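Local coordinates for protein 2-oxo-1,2-dihydroquinoline 8-monooxygenase, oxygenase component (Pseudomonas putida, PDB 1Z02) that hydroxylates 2-oxo-1,2-dihydroquinoline at carbon 8 as the oxygenase component of a Rieske-type monooxygenase that holds a [2Fe-2S] cluster and a mononuclear iron, at residues A[95-98]-A[102-105]; A[56-61]-A[67-72]; A[28-33]-A[385-390]. All coordinates share one frame; numbering follows the deposited sequence.

Contact 1. Residues A[95-98]-A[102-105]; sequences PTCF and TISC. With FES (Fe2/s2 (inorganic) cluster), chain H.
Ser104 N reaches Thr96 O at 2.8 Å in the single direct hydrogen bond between 95-98 and 102-105. The donor lies nearly in line with the carbonyl bond, at a C=O...N angle of 170°. Cys97 lays its thiol alongside Ile103, with SG 3.7 Å from CG1. Sulfur suits this place because it packs like an apolar atom against a branched aliphatic chain. Phe98 offers its ring edge to Ser104: OG lies near the ring plane, 3.5 Å from Phe98 CD1, and the ring swings there because CG stands anti to the carbonyl carbon (chi1 -64°).

Two waters complete the polar join where the backbones do not pair directly. One takes the N-H of Thr96 and donates to Ser104 O, 2.6 Å away. The other accepts from Phe98 N at 2.7 Å and is also hydrogen-bonded to Thr102 OG1 and Ser104 OG. Small hydroxyl residues fit here, since they bring an oxygen to the water without filling its site. Both hydroxyls have further partners: Ser104 OG bonds to Thr111 and Thr102 OG1 to Thr99, so each hydroxyl has a protein partner as well as the water.

Farther out, Arg71 packs on Cys97, while Leu223 of the second subunit lies against Phe98. Ile103 pairs through its backbone with Phe112, placing 102-104 at the edge of a small antiparallel sheet. Directly after this strand, Cys105, whose CB points away from 95-98, binds iron FE2 of the cluster through SG at 2.3 Å, sharing the metal with Cys84. With His86 and His108 as the other protein ligands, this is the two-cysteine, two-histidine [2Fe-2S] site of a Rieske domain.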
ATOM      1  N   PRO A  95     -24.244   0.243 -14.171  1.00 13.28           N
ATOM      2  CA  PRO A  95     -24.999  -0.445 -15.221  1.00 12.28           C
ATOM      3  C   PRO A  95     -25.970   0.441 -15.971  1.00 13.06           C
ATOM      4  O   PRO A  95     -26.948   0.913 -15.393  1.00 12.44           O
ATOM      5  CB  PRO A  95     -25.692  -1.569 -14.464  1.00 12.76           C
ATOM      6  CG  PRO A  95     -24.692  -1.900 -13.400  1.00 12.56           C
ATOM      7  CD  PRO A  95     -24.282  -0.524 -12.917  1.00 13.81           C
ATOM      8  N   THR A  96     -25.697   0.651 -17.260  1.00 12.36           N
ATOM      9  CA  THR A  96     -26.520   1.499 -18.117  1.00 11.92           C
ATOM     10  C   THR A  96     -26.787   0.832 -19.460  1.00 13.01           C
ATOM     11  O   THR A  96     -25.899   0.755 -20.307  1.00 12.27           O
ATOM     12  CB  THR A  96     -25.824   2.853 -18.366  1.00 12.63           C
ATOM     13  OG1 THR A  96     -25.554   3.490 -17.108  1.00 10.06           O
ATOM     14  CG2 THR A  96     -26.704   3.759 -19.214  1.00 12.22           C
ATOM     15  N   CYS A  97     -28.013   0.355 -19.656  1.00 12.95           N
ATOM     16  CA  CYS A  97     -28.389  -0.304 -20.907  1.00 13.48           C
ATOM     17  C   CYS A  97     -29.688   0.271 -21.457  1.00 14.95           C
ATOM     18  O   CYS A  97     -30.695   0.353 -20.747  1.00 16.86           O
ATOM     19  CB  CYS A  97     -28.547  -1.809 -20.686  1.00 11.58           C
ATOM     20  SG  CYS A  97     -27.089  -2.619 -19.967  1.00 14.88           S
ATOM     21  N   PHE A  98     -29.672   0.663 -22.728  1.00 15.45           N
ATOM     22  CA  PHE A  98     -30.861   1.240 -23.334  1.00 16.12           C
ATOM     23  C   PHE A  98     -31.692   0.265 -24.157  1.00 16.95           C
ATOM     24  O   PHE A  98     -32.872   0.518 -24.416  1.00 17.11           O
ATOM     25  CB  PHE A  98     -30.480   2.459 -24.183  1.00 16.29           C
ATOM     26  CG  PHE A  98     -29.897   3.586 -23.381  1.00 17.28           C
ATOM     27  CD1 PHE A  98     -28.517   3.751 -23.283  1.00 18.86           C
ATOM     28  CD2 PHE A  98     -30.727   4.465 -22.692  1.00 18.46           C
ATOM     29  CE1 PHE A  98     -27.974   4.770 -22.505  1.00 17.90           C
ATOM     30  CE2 PHE A  98     -30.194   5.490 -21.908  1.00 19.05           C
ATOM     31  CZ  PHE A  98     -28.814   5.642 -21.818  1.00 19.76           C
ATOM     32  N   THR A 102     -27.641  -4.301 -26.160  1.00 15.62           N
ATOM     33  CA  THR A 102     -26.453  -3.488 -25.933  1.00 14.06           C
ATOM     34  C   THR A 102     -26.181  -3.170 -24.473  1.00 12.55           C
ATOM     35  O   THR A 102     -26.953  -3.524 -23.585  1.00 12.05           O
ATOM     36  CB  THR A 102     -26.566  -2.130 -26.670  1.00 15.82           C
ATOM     37  OG1 THR A 102     -27.623  -1.351 -26.080  1.00 15.15           O
ATOM     38  CG2 THR A 102     -26.863  -2.350 -28.146  1.00 15.42           C
ATOM     39  N   ILE A 103     -25.051  -2.506 -24.253  1.00 12.18           N
ATOM     40  CA  ILE A 103     -24.642  -2.029 -22.938  1.00 10.14           C
ATOM     41  C   ILE A 103     -23.885  -0.741 -23.233  1.00 10.53           C
ATOM     42  O   ILE A 103     -23.057  -0.695 -24.144  1.00 10.83           O
ATOM     43  CB  ILE A 103     -23.724  -3.027 -22.162  1.00  9.61           C
ATOM     44  CG1 ILE A 103     -23.460  -2.463 -20.758  1.00  8.69           C
ATOM     45  CG2 ILE A 103     -22.415  -3.270 -22.916  1.00  7.67           C
ATOM     46  CD1 ILE A 103     -22.648  -3.326 -19.862  1.00  9.80           C
ATOM     47  N   SER A 104     -24.183   0.317 -22.491  1.00  8.76           N
ATOM     48  CA  SER A 104     -23.518   1.581 -22.734  1.00 10.28           C
ATOM     49  C   SER A 104     -22.610   1.989 -21.604  1.00  9.82           C
ATOM     50  O   SER A 104     -22.757   1.526 -20.471  1.00 11.86           O
ATOM     51  CB  SER A 104     -24.547   2.685 -22.950  1.00 10.79           C
ATOM     52  OG  SER A 104     -25.390   2.381 -24.043  1.00 12.60           O
ATOM     53  N   CYS A 105     -21.653   2.854 -21.924  1.00 10.52           N
ATOM     54  CA  CYS A 105     -20.752   3.363 -20.913  1.00 10.10           C
ATOM     55  C   CYS A 105     -21.521   4.506 -20.273  1.00 11.10           C
ATOM     56  O   CYS A 105     -22.130   5.320 -20.976  1.00  9.58           O
ATOM     57  CB  CYS A 105     -19.466   3.886 -21.538  1.00  9.52           C
ATOM     58  SG  CYS A 105     -18.358   4.634 -20.326  1.00 10.95           S
TER
HETATM   59 FE1  FES H 500     -16.470   8.145 -22.571  1.00 12.86          FE
HETATM   60 FE2  FES H 500     -16.907   5.645 -21.850  1.00 10.32          FE
HETATM   61  S1  FES H 500     -18.067   6.828 -23.240  1.00 12.58           S
HETATM   62  S2  FES H 500     -15.314   6.942 -21.049  1.00 15.27           S
HETATM   63  O   HOH W   1     -23.027   0.184 -18.266  1.00 10.76           O
HETATM   64  O   HOH W   2     -27.411   0.368 -24.167  1.00 10.68           O

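Contact 2. Residues A[56-61]-A[67-72]; sequences DQVQGI and PIVLRR
Asp56 and Arg71 run side by side and point the same way, their carboxylate and guanidinium planes only 15° apart. Arg71 NH1 gives a salt-bridging hydrogen bond to Asp56 OD2 at 3.1 Å, meeting the syn side of that oxygen but 34° out of the carboxylate plane. A water held by Arg71 NE donates to OD2 as well. The arginine spans this distance because its chain is extended, with CG opposite the backbone N (chi1 -180°), and Val58 CG2 rests across its stem, 3.7 Å from Arg71 CG. On the same face Val58 CG1 meets Val69 CG2 at 3.5 Å, branch against branch; beta-branched valine suits the extended backbone here. Beside them Gly60, lacking a side chain, sits opposite Val69.

These pairs belong to the antiparallel beta hairpin of strands 58-63 and 66-73 in the Rieske domain, continued by strand 76-81. Paired backbone bonds join Gln59 with Leu70 and Ile61 with Ile68. On the other face Ile61 slants across Leu70, with CD1 of each 3.7 Å apart, and both pack on Ala47 of strand 43-49.

Arg71 NH2 also bonds to Thr99 O; an alanine in place of Arg71 would probably leave Asp56 without this counter-charge, Thr99 O without this donor and Val58 CG2 without the stem it rests on. Arg72 turns its guanidinium elsewhere, to Glu143 and Leu53 O.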
ATOM      1  N   ASP A  56     -31.527  -8.892 -16.481  1.00 15.19           N
ATOM      2  CA  ASP A  56     -31.214  -7.466 -16.524  1.00 16.10           C
ATOM      3  C   ASP A  56     -30.157  -7.008 -15.536  1.00 14.85           C
ATOM      4  O   ASP A  56     -29.884  -5.813 -15.426  1.00 16.07           O
ATOM      5  CB  ASP A  56     -32.484  -6.633 -16.330  1.00 17.82           C
ATOM      6  CG  ASP A  56     -33.135  -6.242 -17.647  1.00 21.16           C
ATOM      7  OD1 ASP A  56     -34.303  -5.790 -17.615  1.00 22.58           O
ATOM      8  OD2 ASP A  56     -32.482  -6.370 -18.710  1.00 18.15           O
ATOM      9  N   GLN A  57     -29.553  -7.947 -14.818  1.00 13.55           N
ATOM     10  CA  GLN A  57     -28.515  -7.576 -13.872  1.00 11.51           C
ATOM     11  C   GLN A  57     -27.179  -7.505 -14.615  1.00 10.95           C
ATOM     12  O   GLN A  57     -26.947  -8.249 -15.570  1.00  9.14           O
ATOM     13  CB  GLN A  57     -28.431  -8.596 -12.737  1.00 12.64           C
ATOM     14  CG  GLN A  57     -27.576  -8.120 -11.572  1.00 12.79           C
ATOM     15  CD  GLN A  57     -27.554  -9.093 -10.417  1.00 15.95           C
ATOM     16  OE1 GLN A  57     -28.364 -10.019 -10.353  1.00 16.77           O
ATOM     17  NE2 GLN A  57     -26.629  -8.883  -9.485  1.00 17.38           N
ATOM     18  N   VAL A  58     -26.323  -6.584 -14.185  1.00 11.26           N
ATOM     19  CA  VAL A  58     -25.005  -6.399 -14.782  1.00 10.89           C
ATOM     20  C   VAL A  58     -23.992  -6.543 -13.664  1.00 11.21           C
ATOM     21  O   VAL A  58     -24.211  -6.048 -12.564  1.00 12.26           O
ATOM     22  CB  VAL A  58     -24.869  -4.996 -15.415  1.00 11.17           C
ATOM     23  CG1 VAL A  58     -23.421  -4.760 -15.875  1.00 10.40           C
ATOM     24  CG2 VAL A  58     -25.820  -4.882 -16.602  1.00 10.28           C
ATOM     25  N   GLN A  59     -22.885  -7.221 -13.940  1.00 10.34           N
ATOM     26  CA  GLN A  59     -21.865  -7.431 -12.919  1.00 10.86           C
ATOM     27  C   GLN A  59     -20.454  -7.485 -13.502  1.00 10.42           C
ATOM     28  O   GLN A  59     -20.210  -8.166 -14.500  1.00 11.50           O
ATOM     29  CB  GLN A  59     -22.143  -8.736 -12.170  1.00 10.98           C
ATOM     30  CG  GLN A  59     -21.128  -9.040 -11.078  1.00 12.02           C
ATOM     31  CD  GLN A  59     -21.267  -8.122  -9.884  1.00 14.29           C
ATOM     32  OE1 GLN A  59     -22.309  -8.096  -9.231  1.00 12.93           O
ATOM     33  NE2 GLN A  59     -20.213  -7.366  -9.585  1.00 15.08           N
ATOM     34  N   GLY A  60     -19.529  -6.772 -12.870  1.00  8.72           N
ATOM     35  CA  GLY A  60     -18.155  -6.773 -13.337  1.00  8.35           C
ATOM     36  C   GLY A  60     -17.260  -7.631 -12.457  1.00  7.49           C
ATOM     37  O   GLY A  60     -17.429  -7.663 -11.231  1.00 10.82           O
ATOM     38  N   ILE A  61     -16.319  -8.336 -13.084  1.00  6.95           N
ATOM     39  CA  ILE A  61     -15.357  -9.197 -12.393  1.00  6.47           C
ATOM     40  C   ILE A  61     -13.994  -9.025 -13.061  1.00  6.10           C
ATOM     41  O   ILE A  61     -13.828  -8.195 -13.964  1.00  4.59           O
ATOM     42  CB  ILE A  61     -15.756 -10.699 -12.484  1.00  7.19           C
ATOM     43  CG1 ILE A  61     -15.816 -11.137 -13.949  1.00  8.73           C
ATOM     44  CG2 ILE A  61     -17.092 -10.921 -11.821  1.00 11.23           C
ATOM     45  CD1 ILE A  61     -16.254 -12.580 -14.138  1.00  8.80           C
ATOM     46  N   PRO A  67     -10.476  -7.445 -17.151  1.00  7.22           N
ATOM     47  CA  PRO A  67     -11.735  -6.947 -16.593  1.00  9.69           C
ATOM     48  C   PRO A  67     -12.890  -7.398 -17.499  1.00  8.79           C
ATOM     49  O   PRO A  67     -12.872  -7.174 -18.717  1.00 10.11           O
ATOM     50  CB  PRO A  67     -11.532  -5.431 -16.581  1.00 10.41           C
ATOM     51  CG  PRO A  67     -10.613  -5.200 -17.727  1.00  9.93           C
ATOM     52  CD  PRO A  67      -9.639  -6.344 -17.658  1.00  7.92           C
ATOM     53  N   ILE A  68     -13.889  -8.035 -16.900  1.00 10.61           N
ATOM     54  CA  ILE A  68     -15.031  -8.559 -17.644  1.00  9.78           C
ATOM     55  C   ILE A  68     -16.362  -8.123 -17.036  1.00  8.78           C
ATOM     56  O   ILE A  68     -16.529  -8.125 -15.821  1.00  8.37           O
ATOM     57  CB  ILE A  68     -14.990 -10.106 -17.645  1.00 11.02           C
ATOM     58  CG1 ILE A  68     -13.697 -10.594 -18.307  1.00 11.26           C
ATOM     59  CG2 ILE A  68     -16.198 -10.665 -18.382  1.00 11.36           C
ATOM     60  CD1 ILE A  68     -13.423 -12.101 -18.165  1.00 10.38           C
ATOM     61  N   VAL A  69     -17.311  -7.758 -17.889  1.00  8.36           N
ATOM     62  CA  VAL A  69     -18.628  -7.353 -17.434  1.00  7.86           C
ATOM     63  C   VAL A  69     -19.654  -8.308 -18.044  1.00  9.25           C
ATOM     64  O   VAL A  69     -19.572  -8.656 -19.229  1.00  9.30           O
ATOM     65  CB  VAL A  69     -18.936  -5.894 -17.845  1.00  8.43           C
ATOM     66  CG1 VAL A  69     -18.831  -5.745 -19.356  1.00  7.18           C
ATOM     67  CG2 VAL A  69     -20.321  -5.486 -17.344  1.00  8.11           C
ATOM     68  N   LEU A  70     -20.601  -8.755 -17.224  1.00  9.56           N
ATOM     69  CA  LEU A  70     -21.630  -9.684 -17.690  1.00 10.86           C
ATOM     70  C   LEU A  70     -23.030  -9.117 -17.499  1.00 11.19           C
ATOM     71  O   LEU A  70     -23.290  -8.354 -16.564  1.00  9.71           O
ATOM     72  CB  LEU A  70     -21.543 -11.025 -16.945  1.00 10.61           C
ATOM     73  CG  LEU A  70     -20.255 -11.853 -16.968  1.00 13.70           C
ATOM     74  CD1 LEU A  70     -19.279 -11.330 -15.939  1.00 12.59           C
ATOM     75  CD2 LEU A  70     -20.594 -13.295 -16.682  1.00 10.69           C
ATOM     76  N   ARG A  71     -23.924  -9.493 -18.404  1.00 10.70           N
ATOM     77  CA  ARG A  71     -25.313  -9.060 -18.339  1.00 11.60           C
ATOM     78  C   ARG A  71     -26.222 -10.167 -18.842  1.00 11.03           C
ATOM     79  O   ARG A  71     -25.897 -10.840 -19.820  1.00 12.41           O
ATOM     80  CB  ARG A  71     -25.554  -7.805 -19.187  1.00 13.11           C
ATOM     81  CG  ARG A  71     -27.010  -7.328 -19.122  1.00 12.99           C
ATOM     82  CD  ARG A  71     -27.348  -6.293 -20.177  1.00 13.30           C
ATOM     83  NE  ARG A  71     -28.745  -5.877 -20.066  1.00 10.87           N
ATOM     84  CZ  ARG A  71     -29.428  -5.255 -21.027  1.00 13.09           C
ATOM     85  NH1 ARG A  71     -30.694  -4.915 -20.829  1.00 14.87           N
ATOM     86  NH2 ARG A  71     -28.856  -4.983 -22.192  1.00 12.08           N
ATOM     87  N   ARG A  72     -27.349 -10.370 -18.169  1.00 12.58           N
ATOM     88  CA  ARG A  72     -28.291 -11.395 -18.609  1.00 14.00           C
ATOM     89  C   ARG A  72     -29.463 -10.711 -19.294  1.00 14.69           C
ATOM     90  O   ARG A  72     -30.101  -9.838 -18.710  1.00 14.85           O
ATOM     91  CB  ARG A  72     -28.815 -12.221 -17.435  1.00 13.39           C
ATOM     92  CG  ARG A  72     -29.780 -13.332 -17.869  1.00 12.50           C
ATOM     93  CD  ARG A  72     -30.488 -13.978 -16.680  1.00 10.73           C
ATOM     94  NE  ARG A  72     -29.570 -14.622 -15.736  1.00 11.52           N
ATOM     95  CZ  ARG A  72     -28.945 -15.775 -15.961  1.00 11.07           C
ATOM     96  NH1 ARG A  72     -28.128 -16.277 -15.047  1.00 14.78           N
ATOM     97  NH2 ARG A  72     -29.139 -16.437 -17.095  1.00 13.93           N
TER
HETATM   98  O   HOH W   3     -29.893  -4.923 -17.679  1.00 26.93           O

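Contact 3. Residues A[28-33]-A[385-390]; sequences SQYQPY and EQLVAT
Tyr30 and Glu385 approach from opposite directions, yet their polar ends stop short of each other: Tyr30 OH lies 3.9 Å from Glu385 OE2, with no direct hydrogen bond. A water fills the join. It is hydrogen-bonded to Tyr30 OH at 2.8 Å, near the plane of the ring and at its edge, and lies 2.5 Å from Glu385 OE2, to which it probably donates. Ring and carboxylate stand almost perpendicular, their planes 82° apart.

Both side chains start from an uncommon place, with CG between the backbone N and the carbonyl carbon. For Tyr30 (chi1 52°) this sends the phenol across toward 385-390 from the N-cap position of helix 31-34. Glu385 begins likewise (chi1 67°) and then runs extended, which carries its carboxylate out to the water. Leu387 brings CD1 to 4.4 Å from Tyr30 OH, a loose apolar flank beside the phenol; it also packs on Ile395 of helix 392-404 and on His86 of the third subunit.

That helix also supplies Arg398, which forms a salt bridge to Glu385 OE2 and a cation-pi contact with the Tyr30 ring. Tyr376 OH bonds to Glu385 OE1, so each carboxylate oxygen has a firm partner. A long side chain with a charge suits this buried spot, where its polar neighbours gather. Arginine, tyrosine and water together would favour an ionised Glu385, so the chemistry implies a mainly polar join, in which Tyr30 meets a probably charged carboxylate through water and Arg398 directly through its ring.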
ATOM      1  N   SER A  28      13.579 -26.965 -15.251  1.00 15.51           N
ATOM      2  CA  SER A  28      13.576 -26.465 -16.623  1.00 16.73           C
ATOM      3  C   SER A  28      12.364 -26.989 -17.374  1.00 17.65           C
ATOM      4  O   SER A  28      11.992 -26.450 -18.416  1.00 17.78           O
ATOM      5  CB  SER A  28      14.854 -26.883 -17.362  1.00 18.04           C
ATOM      6  OG  SER A  28      14.858 -28.275 -17.644  1.00 18.64           O
ATOM      7  N   GLN A  29      11.747 -28.040 -16.837  1.00 17.08           N
ATOM      8  CA  GLN A  29      10.580 -28.636 -17.471  1.00 16.40           C
ATOM      9  C   GLN A  29       9.267 -27.946 -17.116  1.00 14.72           C
ATOM     10  O   GLN A  29       8.200 -28.346 -17.593  1.00 13.35           O
ATOM     11  CB  GLN A  29      10.510 -30.130 -17.141  1.00 18.44           C
ATOM     12  CG  GLN A  29      11.580 -30.954 -17.878  1.00 20.91           C
ATOM     13  CD  GLN A  29      11.617 -32.410 -17.453  1.00 24.99           C
ATOM     14  OE1 GLN A  29      12.082 -32.737 -16.363  1.00 27.33           O
ATOM     15  NE2 GLN A  29      11.120 -33.292 -18.312  1.00 28.15           N
ATOM     16  N   TYR A  30       9.334 -26.925 -16.267  1.00 13.31           N
ATOM     17  CA  TYR A  30       8.134 -26.173 -15.925  1.00 12.48           C
ATOM     18  C   TYR A  30       8.382 -24.675 -15.820  1.00 12.19           C
ATOM     19  O   TYR A  30       7.857 -24.001 -14.933  1.00  9.73           O
ATOM     20  CB  TYR A  30       7.450 -26.718 -14.659  1.00 10.84           C
ATOM     21  CG  TYR A  30       8.290 -26.895 -13.411  1.00  9.78           C
ATOM     22  CD1 TYR A  30       8.703 -25.803 -12.651  1.00  9.80           C
ATOM     23  CD2 TYR A  30       8.595 -28.171 -12.943  1.00  8.63           C
ATOM     24  CE1 TYR A  30       9.391 -25.980 -11.452  1.00  7.58           C
ATOM     25  CE2 TYR A  30       9.281 -28.360 -11.748  1.00  8.97           C
ATOM     26  CZ  TYR A  30       9.672 -27.264 -11.004  1.00  8.24           C
ATOM     27  OH  TYR A  30      10.316 -27.478  -9.806  1.00  9.19           O
ATOM     28  N   GLN A  31       9.179 -24.162 -16.756  1.00 11.16           N
ATOM     29  CA  GLN A  31       9.490 -22.740 -16.823  1.00  9.59           C
ATOM     30  C   GLN A  31       8.230 -21.945 -17.178  1.00  8.24           C
ATOM     31  O   GLN A  31       7.993 -20.881 -16.613  1.00  7.10           O
ATOM     32  CB  GLN A  31      10.582 -22.468 -17.867  1.00  9.09           C
ATOM     33  CG  GLN A  31      11.060 -21.005 -17.906  1.00 10.08           C
ATOM     34  CD  GLN A  31      11.596 -20.519 -16.568  1.00 12.40           C
ATOM     35  OE1 GLN A  31      12.490 -21.135 -15.988  1.00 14.80           O
ATOM     36  NE2 GLN A  31      11.056 -19.407 -16.071  1.00 11.76           N
ATOM     37  N   PRO A  32       7.404 -22.447 -18.117  1.00  8.34           N
ATOM     38  CA  PRO A  32       6.181 -21.722 -18.483  1.00  8.88           C
ATOM     39  C   PRO A  32       5.248 -21.510 -17.279  1.00 11.72           C
ATOM     40  O   PRO A  32       4.560 -20.487 -17.183  1.00 12.38           O
ATOM     41  CB  PRO A  32       5.553 -22.620 -19.546  1.00 11.85           C
ATOM     42  CG  PRO A  32       6.749 -23.214 -20.217  1.00  8.28           C
ATOM     43  CD  PRO A  32       7.622 -23.582 -19.033  1.00  9.69           C
ATOM     44  N   TYR A  33       5.236 -22.482 -16.369  1.00 10.51           N
ATOM     45  CA  TYR A  33       4.414 -22.423 -15.159  1.00 10.07           C
ATOM     46  C   TYR A  33       4.982 -21.369 -14.205  1.00  8.87           C
ATOM     47  O   TYR A  33       4.236 -20.676 -13.518  1.00  9.33           O
ATOM     48  CB  TYR A  33       4.388 -23.801 -14.484  1.00  8.63           C
ATOM     49  CG  TYR A  33       3.462 -23.928 -13.285  1.00  9.05           C
ATOM     50  CD1 TYR A  33       3.896 -23.601 -12.004  1.00  8.94           C
ATOM     51  CD2 TYR A  33       2.163 -24.415 -13.433  1.00 10.25           C
ATOM     52  CE1 TYR A  33       3.059 -23.767 -10.892  1.00 10.79           C
ATOM     53  CE2 TYR A  33       1.315 -24.581 -12.327  1.00  9.92           C
ATOM     54  CZ  TYR A  33       1.773 -24.260 -11.062  1.00  9.31           C
ATOM     55  OH  TYR A  33       0.963 -24.459  -9.963  1.00  9.05           O
ATOM     56  N   GLU A 385      12.724 -23.526  -3.370  1.00  9.38           N
ATOM     57  CA  GLU A 385      11.910 -24.495  -2.649  1.00  9.73           C
ATOM     58  C   GLU A 385      12.667 -25.831  -2.713  1.00 11.23           C
ATOM     59  O   GLU A 385      13.368 -26.109  -3.694  1.00 10.55           O
ATOM     60  CB  GLU A 385      10.546 -24.631  -3.327  1.00 11.30           C
ATOM     61  CG  GLU A 385      10.614 -25.255  -4.716  1.00  9.01           C
ATOM     62  CD  GLU A 385       9.280 -25.241  -5.440  1.00 10.79           C
ATOM     63  OE1 GLU A 385       8.224 -25.085  -4.775  1.00  8.43           O
ATOM     64  OE2 GLU A 385       9.291 -25.396  -6.686  1.00  8.70           O
ATOM     65  N   GLN A 386      12.560 -26.652  -1.672  1.00 10.51           N
ATOM     66  CA  GLN A 386      13.235 -27.950  -1.693  1.00 10.40           C
ATOM     67  C   GLN A 386      12.188 -29.051  -1.634  1.00  9.15           C
ATOM     68  O   GLN A 386      11.815 -29.514  -0.562  1.00  8.66           O
ATOM     69  CB  GLN A 386      14.229 -28.059  -0.532  1.00 11.04           C
ATOM     70  CG  GLN A 386      15.336 -27.016  -0.647  1.00 12.57           C
ATOM     71  CD  GLN A 386      16.515 -27.268   0.265  1.00 14.26           C
ATOM     72  OE1 GLN A 386      17.149 -28.318   0.209  1.00 14.63           O
ATOM     73  NE2 GLN A 386      16.829 -26.293   1.097  1.00 14.40           N
ATOM     74  N   LEU A 387      11.709 -29.447  -2.809  1.00  9.01           N
ATOM     75  CA  LEU A 387      10.681 -30.475  -2.919  1.00  9.24           C
ATOM     76  C   LEU A 387      11.231 -31.868  -2.661  1.00  9.34           C
ATOM     77  O   LEU A 387      12.435 -32.106  -2.783  1.00 10.08           O
ATOM     78  CB  LEU A 387      10.024 -30.407  -4.303  1.00  8.88           C
ATOM     79  CG  LEU A 387       9.489 -29.015  -4.686  1.00 10.05           C
ATOM     80  CD1 LEU A 387       8.796 -29.075  -6.054  1.00 11.65           C
ATOM     81  CD2 LEU A 387       8.543 -28.512  -3.609  1.00 11.94           C
ATOM     82  N   VAL A 388      10.338 -32.792  -2.313  1.00  9.77           N
ATOM     83  CA  VAL A 388      10.738 -34.162  -2.014  1.00 10.73           C
ATOM     84  C   VAL A 388       9.933 -35.193  -2.796  1.00 11.56           C
ATOM     85  O   VAL A 388       9.149 -34.845  -3.677  1.00 10.93           O
ATOM     86  CB  VAL A 388      10.599 -34.444  -0.510  1.00  9.55           C
ATOM     87  CG1 VAL A 388      11.625 -33.635   0.267  1.00  8.47           C
ATOM     88  CG2 VAL A 388       9.201 -34.077  -0.050  1.00 11.19           C
ATOM     89  N   ALA A 389      10.123 -36.464  -2.451  1.00 12.69           N
ATOM     90  CA  ALA A 389       9.453 -37.570  -3.138  1.00 13.38           C
ATOM     91  C   ALA A 389       7.952 -37.402  -3.319  1.00 13.71           C
ATOM     92  O   ALA A 389       7.422 -37.681  -4.395  1.00 15.36           O
ATOM     93  CB  ALA A 389       9.739 -38.884  -2.407  1.00 14.67           C
ATOM     94  N   THR A 390       7.262 -36.958  -2.273  1.00 12.83           N
ATOM     95  CA  THR A 390       5.813 -36.779  -2.354  1.00 14.13           C
ATOM     96  C   THR A 390       5.410 -35.644  -3.294  1.00 13.47           C
ATOM     97  O   THR A 390       4.252 -35.537  -3.703  1.00 13.80           O
ATOM     98  CB  THR A 390       5.208 -36.494  -0.970  1.00 13.65           C
ATOM     99  OG1 THR A 390       5.911 -35.411  -0.359  1.00 16.99           O
ATOM    100  CG2 THR A 390       5.305 -37.715  -0.081  1.00 16.97           C
TER
HETATM  101  O   HOH W   4      11.255 -25.405  -8.226  1.00  8.53           O

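Overall arrangement
Contacts 1 and 2 adjoin within the Rieske domain, their centres 11 Å apart. Arg71 of contact 2 reaches into contact 1, its NH2 2.8 Å from Thr102 O, while Ile103 CD1 packs on Val69 CG2 at 4.1 Å. Contact 1 carries a cluster ligand, Cys105; contact 2 lies farther out, the Val69 side chain about 12 Å from the cluster. Contact 3 lies across the chain's centre, about 47 Å from contact 1 and 38 Å from contact 2, centre to centre. Along the sequence, its two segments fall before and after those of the other two contacts; in the trimer its Leu387 packs on His86, a cluster ligand of the third subunit.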